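Long-range contact in iron Super-Oxide Dismutase (PDB 2AWP), which probably converts superoxide radicals into hydrogen peroxide and molecular oxygen with an iron cofactor, as a two-subunit enzyme: residues F111-W125 / V135-K147. Residues are numbered along the deposited sequence; the frame is centred on the assembly and turned at random.
Sequences FSNVLCGHFGSGWGW and VILQTHDAGNPIK
Thr139 OG1 is held by two hydrogen bonds: it accepts from Trp125 NE1 at 2.9 Å, nearly straight and close to the indole plane, and donates to Gly143 O at 2.6 Å, reaching that oxygen from above its carbonyl plane. With chi1 at 58°, OG1 sits between the backbone N and the carbonyl carbon, where it can serve both. The Trp125 indole, its edge fixed by this bond, receives Pro145 over one face in a CH-pi contact, CD standing 3.6 Å from the centroid of the five-membered ring; Asn144 CB touches the benzene half at CZ2.

These side chains lie on one face of the hairpin, whose strands 122-125 and 135-140 run antiparallel, with Trp123-Thr139 and Trp125-Leu137 as hydrogen-bonded pairs. The face bearing Gln138 and His140 meets helix 104-117 and the loop after it. His118, the first residue to leave the helix, uses both ring nitrogens: ND1 donates to Gln138 OE1 at 2.7 Å, the oxygen lying close to the imidazole plane, while NE2 and His140 ND1 share a hydrogen bond of 2.9 Å. A water linking Val114 O to Gln138 OE1 gives the amide oxygen a second donor. Ile136 CG2 lies at the edge of the Phe111 ring, 3.5 Å from CD1.

His140 NE2 bonds Asp141 OD2 of the second subunit, carrying the network across the dimer interface. Trp123, whose NE1 bonds Gln70, packs near His74 and Asp158, probable iron ligands. Hairpin 122-140, packed against the preceding helix, belongs to the three-stranded antiparallel sheet of the iron/manganese superoxide dismutase C-terminal domain.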
loop_
_atom_site.group_PDB
_atom_site.type_symbol
_atom_site.label_atom_id
_atom_site.label_comp_id
_atom_site.label_asym_id
_atom_site.label_seq_id
_atom_site.Cartn_x
_atom_site.Cartn_y
_atom_site.Cartn_z
ATOM N N PHE A 111 16.138 -12.051 3.227
ATOM C CA PHE A 111 15.125 -11.633 2.264
ATOM C C PHE A 111 13.734 -11.673 2.858
ATOM O O PHE A 111 12.985 -10.716 2.694
ATOM C CB PHE A 111 15.150 -12.437 0.956
ATOM C CG PHE A 111 14.498 -11.721 -0.199
ATOM C CD1 PHE A 111 14.704 -10.356 -0.403
ATOM C CD2 PHE A 111 13.709 -12.411 -1.108
ATOM C CE1 PHE A 111 14.107 -9.678 -1.495
ATOM C CE2 PHE A 111 13.127 -11.751 -2.216
ATOM C CZ PHE A 111 13.331 -10.392 -2.406
ATOM N N SER A 112 13.410 -12.758 3.570
ATOM C CA SER A 112 12.105 -12.905 4.218
ATOM C C SER A 112 11.872 -11.806 5.260
ATOM O O SER A 112 10.765 -11.267 5.363
ATOM C CB SER A 112 11.980 -14.285 4.859
ATOM O OG SER A 112 12.165 -15.315 3.885
ATOM N N ASN A 113 12.926 -11.472 6.010
ATOM C CA ASN A 113 12.893 -10.396 7.006
ATOM C C ASN A 113 12.592 -9.037 6.378
ATOM O O ASN A 113 11.719 -8.283 6.845
ATOM C CB ASN A 113 14.201 -10.330 7.788
ATOM C CG ASN A 113 14.315 -11.450 8.829
ATOM O OD1 ASN A 113 13.325 -12.114 9.153
ATOM N ND2 ASN A 113 15.540 -11.679 9.334
ATOM N N VAL A 114 13.300 -8.739 5.308
ATOM C CA VAL A 114 13.057 -7.500 4.579
ATOM C C VAL A 114 11.631 -7.416 4.033
ATOM O O VAL A 114 10.953 -6.394 4.220
ATOM C CB VAL A 114 14.100 -7.281 3.454
ATOM C CG1 VAL A 114 13.615 -6.159 2.465
ATOM C CG2 VAL A 114 15.442 -6.910 4.089
ATOM N N LEU A 115 11.206 -8.465 3.325
ATOM C CA LEU A 115 9.846 -8.568 2.777
ATOM C C LEU A 115 8.762 -8.435 3.843
ATOM O O LEU A 115 7.768 -7.707 3.654
ATOM C CB LEU A 115 9.668 -9.913 2.014
ATOM C CG LEU A 115 10.458 -9.998 0.701
ATOM C CD1 LEU A 115 10.492 -11.422 0.210
ATOM C CD2 LEU A 115 9.896 -9.050 -0.402
ATOM N N CYS A 116 8.940 -9.129 4.970
ATOM C CA CYS A 116 7.996 -9.026 6.071
ATOM C C CYS A 116 7.976 -7.663 6.739
ATOM O O CYS A 116 6.934 -7.244 7.258
ATOM C CB CYS A 116 8.259 -10.103 7.128
ATOM S SG CYS A 116 7.784 -11.737 6.619
ATOM N N GLY A 117 9.121 -6.984 6.742
ATOM C CA GLY A 117 9.259 -5.742 7.478
ATOM C C GLY A 117 8.828 -4.505 6.702
ATOM O O GLY A 117 8.689 -3.448 7.287
ATOM N N HIS A 118 8.602 -4.600 5.395
ATOM C CA HIS A 118 8.333 -3.363 4.632
ATOM C C HIS A 118 6.993 -2.720 5.000
ATOM O O HIS A 118 5.971 -3.385 4.930
ATOM C CB HIS A 118 8.391 -3.575 3.114
ATOM C CG HIS A 118 8.398 -2.281 2.354
ATOM N ND1 HIS A 118 9.546 -1.554 2.145
ATOM C CD2 HIS A 118 7.391 -1.563 1.795
ATOM C CE1 HIS A 118 9.255 -0.447 1.481
ATOM N NE2 HIS A 118 7.952 -0.430 1.258
ATOM N N PHE A 119 7.015 -1.445 5.398
ATOM C CA PHE A 119 5.810 -0.703 5.749
ATOM C C PHE A 119 5.166 -0.060 4.504
ATOM O O PHE A 119 5.824 0.670 3.754
ATOM C CB PHE A 119 6.129 0.402 6.770
ATOM C CG PHE A 119 4.904 1.139 7.240
ATOM C CD1 PHE A 119 4.029 0.540 8.139
ATOM C CD2 PHE A 119 4.617 2.418 6.768
ATOM C CE1 PHE A 119 2.869 1.199 8.563
ATOM C CE2 PHE A 119 3.449 3.085 7.192
ATOM C CZ PHE A 119 2.593 2.474 8.106
ATOM N N GLY A 120 3.864 -0.292 4.331
ATOM C CA GLY A 120 3.111 0.233 3.192
ATOM C C GLY A 120 3.356 -0.588 1.938
ATOM O O GLY A 120 3.844 -1.723 2.005
ATOM N N SER A 121 3.041 0.009 0.791
ATOM C CA SER A 121 3.146 -0.655 -0.519
ATOM C C SER A 121 4.603 -0.703 -0.967
ATOM O O SER A 121 5.302 0.298 -0.824
ATOM C CB SER A 121 2.308 0.125 -1.564
ATOM O OG SER A 121 0.912 0.061 -1.210
ATOM N N GLY A 122 5.057 -1.826 -1.536
ATOM C CA GLY A 122 6.472 -1.898 -1.957
ATOM C C GLY A 122 6.930 -3.245 -2.486
ATOM O O GLY A 122 6.119 -4.108 -2.792
ATOM N N TRP A 123 8.246 -3.442 -2.535
ATOM C CA TRP A 123 8.860 -4.521 -3.327
ATOM C C TRP A 123 10.143 -4.864 -2.643
ATOM O O TRP A 123 10.844 -3.947 -2.221
ATOM C CB TRP A 123 9.231 -4.031 -4.757
ATOM C CG TRP A 123 8.016 -3.660 -5.645
ATOM C CD1 TRP A 123 7.417 -2.433 -5.759
ATOM C CD2 TRP A 123 7.300 -4.537 -6.536
ATOM N NE1 TRP A 123 6.370 -2.491 -6.658
ATOM C CE2 TRP A 123 6.265 -3.775 -7.132
ATOM C CE3 TRP A 123 7.449 -5.875 -6.903
ATOM C CZ2 TRP A 123 5.400 -4.309 -8.047
ATOM C CZ3 TRP A 123 6.539 -6.426 -7.816
ATOM C CH2 TRP A 123 5.545 -5.652 -8.372
ATOM N N GLY A 124 10.439 -6.155 -2.523
ATOM C CA GLY A 124 11.767 -6.608 -2.091
ATOM C C GLY A 124 12.550 -7.057 -3.322
ATOM O O GLY A 124 11.975 -7.621 -4.255
ATOM N N TRP A 125 13.857 -6.795 -3.345
ATOM C CA TRP A 125 14.668 -7.134 -4.515
ATOM C C TRP A 125 15.932 -7.918 -4.133
ATOM O O TRP A 125 16.524 -7.678 -3.087
ATOM C CB TRP A 125 15.109 -5.865 -5.255
ATOM C CG TRP A 125 14.002 -4.988 -5.668
ATOM C CD1 TRP A 125 13.410 -4.007 -4.917
ATOM C CD2 TRP A 125 13.324 -5.002 -6.928
ATOM N NE1 TRP A 125 12.421 -3.414 -5.630
ATOM C CE2 TRP A 125 12.341 -3.997 -6.873
ATOM C CE3 TRP A 125 13.475 -5.747 -8.112
ATOM C CZ2 TRP A 125 11.487 -3.712 -7.952
ATOM C CZ3 TRP A 125 12.602 -5.473 -9.198
ATOM C CH2 TRP A 125 11.631 -4.459 -9.103
ATOM N N VAL A 135 23.000 -8.123 -3.240
ATOM C CA VAL A 135 22.462 -7.614 -2.005
ATOM C C VAL A 135 20.921 -7.649 -2.058
ATOM O O VAL A 135 20.320 -7.819 -3.131
ATOM C CB VAL A 135 22.987 -6.186 -1.707
ATOM C CG1 VAL A 135 24.568 -6.170 -1.584
ATOM C CG2 VAL A 135 22.480 -5.173 -2.744
ATOM N N ILE A 136 20.303 -7.451 -0.905
ATOM C CA ILE A 136 18.862 -7.327 -0.798
ATOM C C ILE A 136 18.519 -5.853 -0.616
ATOM O O ILE A 136 19.124 -5.177 0.205
ATOM C CB ILE A 136 18.301 -8.119 0.421
ATOM C CG1 ILE A 136 18.489 -9.614 0.238
ATOM C CG2 ILE A 136 16.829 -7.805 0.636
ATOM C CD1 ILE A 136 18.454 -10.383 1.587
ATOM N N LEU A 137 17.553 -5.376 -1.393
ATOM C CA LEU A 137 17.079 -4.004 -1.307
ATOM C C LEU A 137 15.561 -4.024 -1.226
ATOM O O LEU A 137 14.929 -4.993 -1.627
ATOM C CB LEU A 137 17.483 -3.200 -2.568
ATOM C CG LEU A 137 18.980 -2.941 -2.852
ATOM C CD1 LEU A 137 19.118 -2.112 -4.137
ATOM C CD2 LEU A 137 19.692 -2.246 -1.671
ATOM N N GLN A 138 14.979 -2.952 -0.711
ATOM C CA GLN A 138 13.545 -2.803 -0.756
ATOM C C GLN A 138 13.227 -1.462 -1.375
ATOM O O GLN A 138 14.007 -0.517 -1.229
ATOM C CB GLN A 138 12.948 -2.902 0.653
ATOM C CG GLN A 138 13.445 -1.885 1.633
ATOM C CD GLN A 138 13.014 -2.215 3.022
ATOM O OE1 GLN A 138 11.825 -2.374 3.288
ATOM N NE2 GLN A 138 13.982 -2.348 3.929
ATOM N N THR A 139 12.101 -1.381 -2.074
ATOM C CA THR A 139 11.657 -0.087 -2.605
ATOM C C THR A 139 10.214 0.134 -2.275
ATOM O O THR A 139 9.476 -0.817 -1.977
ATOM C CB THR A 139 11.820 0.019 -4.144
ATOM O OG1 THR A 139 11.080 -1.044 -4.771
ATOM C CG2 THR A 139 13.280 -0.106 -4.521
ATOM N N HIS A 140 9.809 1.396 -2.355
ATOM C CA HIS A 140 8.496 1.804 -1.909
ATOM C C HIS A 140 7.599 2.132 -3.086
ATOM O O HIS A 140 8.048 2.763 -4.053
ATOM C CB HIS A 140 8.621 3.024 -1.001
ATOM C CG HIS A 140 7.449 3.209 -0.072
ATOM N ND1 HIS A 140 7.013 2.223 0.786
ATOM C CD2 HIS A 140 6.637 4.275 0.136
ATOM C CE1 HIS A 140 5.983 2.674 1.480
ATOM N NE2 HIS A 140 5.739 3.913 1.108
ATOM N N ASP A 141 6.341 1.689 -3.002
ATOM C CA ASP A 141 5.345 1.947 -4.051
ATOM C C ASP A 141 5.771 1.359 -5.420
ATOM O O ASP A 141 5.805 0.135 -5.557
ATOM C CB ASP A 141 5.023 3.457 -4.098
ATOM C CG ASP A 141 4.476 3.971 -2.775
ATOM O OD1 ASP A 141 3.631 3.317 -2.154
ATOM O OD2 ASP A 141 4.882 5.043 -2.347
ATOM N N ALA A 142 6.067 2.202 -6.411
ATOM C CA ALA A 142 6.479 1.765 -7.768
ATOM C C ALA A 142 8.001 1.800 -7.978
ATOM O O ALA A 142 8.508 1.514 -9.083
ATOM C CB ALA A 142 5.804 2.610 -8.823
ATOM N N GLY A 143 8.725 2.156 -6.930
ATOM C CA GLY A 143 10.169 2.335 -7.044
ATOM C C GLY A 143 10.899 1.066 -7.428
ATOM O O GLY A 143 10.475 -0.032 -7.082
ATOM N N ASN A 144 12.002 1.212 -8.156
ATOM C CA ASN A 144 12.862 0.047 -8.377
ATOM C C ASN A 144 14.342 0.414 -8.494
ATOM O O ASN A 144 14.688 1.600 -8.658
ATOM C CB ASN A 144 12.357 -0.821 -9.540
ATOM C CG ASN A 144 12.418 -0.109 -10.890
ATOM O OD1 ASN A 144 13.444 0.482 -11.261
ATOM N ND2 ASN A 144 11.331 -0.195 -11.638
ATOM N N PRO A 145 15.217 -0.578 -8.353
ATOM C CA PRO A 145 16.667 -0.312 -8.414
ATOM C C PRO A 145 17.219 0.284 -9.745
ATOM O O PRO A 145 18.276 0.885 -9.732
ATOM C CB PRO A 145 17.295 -1.694 -8.109
ATOM C CG PRO A 145 16.189 -2.435 -7.320
ATOM C CD PRO A 145 14.932 -1.994 -8.048
ATOM N N ILE A 146 16.542 0.074 -10.876
ATOM C CA ILE A 146 16.968 0.671 -12.150
ATOM C C ILE A 146 16.803 2.187 -12.089
ATOM O O ILE A 146 17.745 2.940 -12.396
ATOM C CB ILE A 146 16.221 0.066 -13.355
ATOM C CG1 ILE A 146 16.576 -1.424 -13.490
ATOM C CG2 ILE A 146 16.545 0.830 -14.673
ATOM C CD1 ILE A 146 15.751 -2.165 -14.519
ATOM N N LYS A 147 15.616 2.634 -11.669
ATOM C CA LYS A 147 15.369 4.049 -11.454
ATOM C C LYS A 147 16.330 4.598 -10.425
ATOM O O LYS A 147 16.956 5.621 -10.668
ATOM C CB LYS A 147 13.915 4.324 -11.041
ATOM C CG LYS A 147 13.583 5.791 -10.915
ATOM C CD LYS A 147 13.813 6.511 -12.232
ATOM C CE LYS A 147 13.461 7.971 -12.174
ATOM N NZ LYS A 147 12.512 8.302 -13.289
HETATM O O HOH W 1 11.738 -4.286 5.450
HETATM O O HOH W 2 2.431 2.895 0.115
#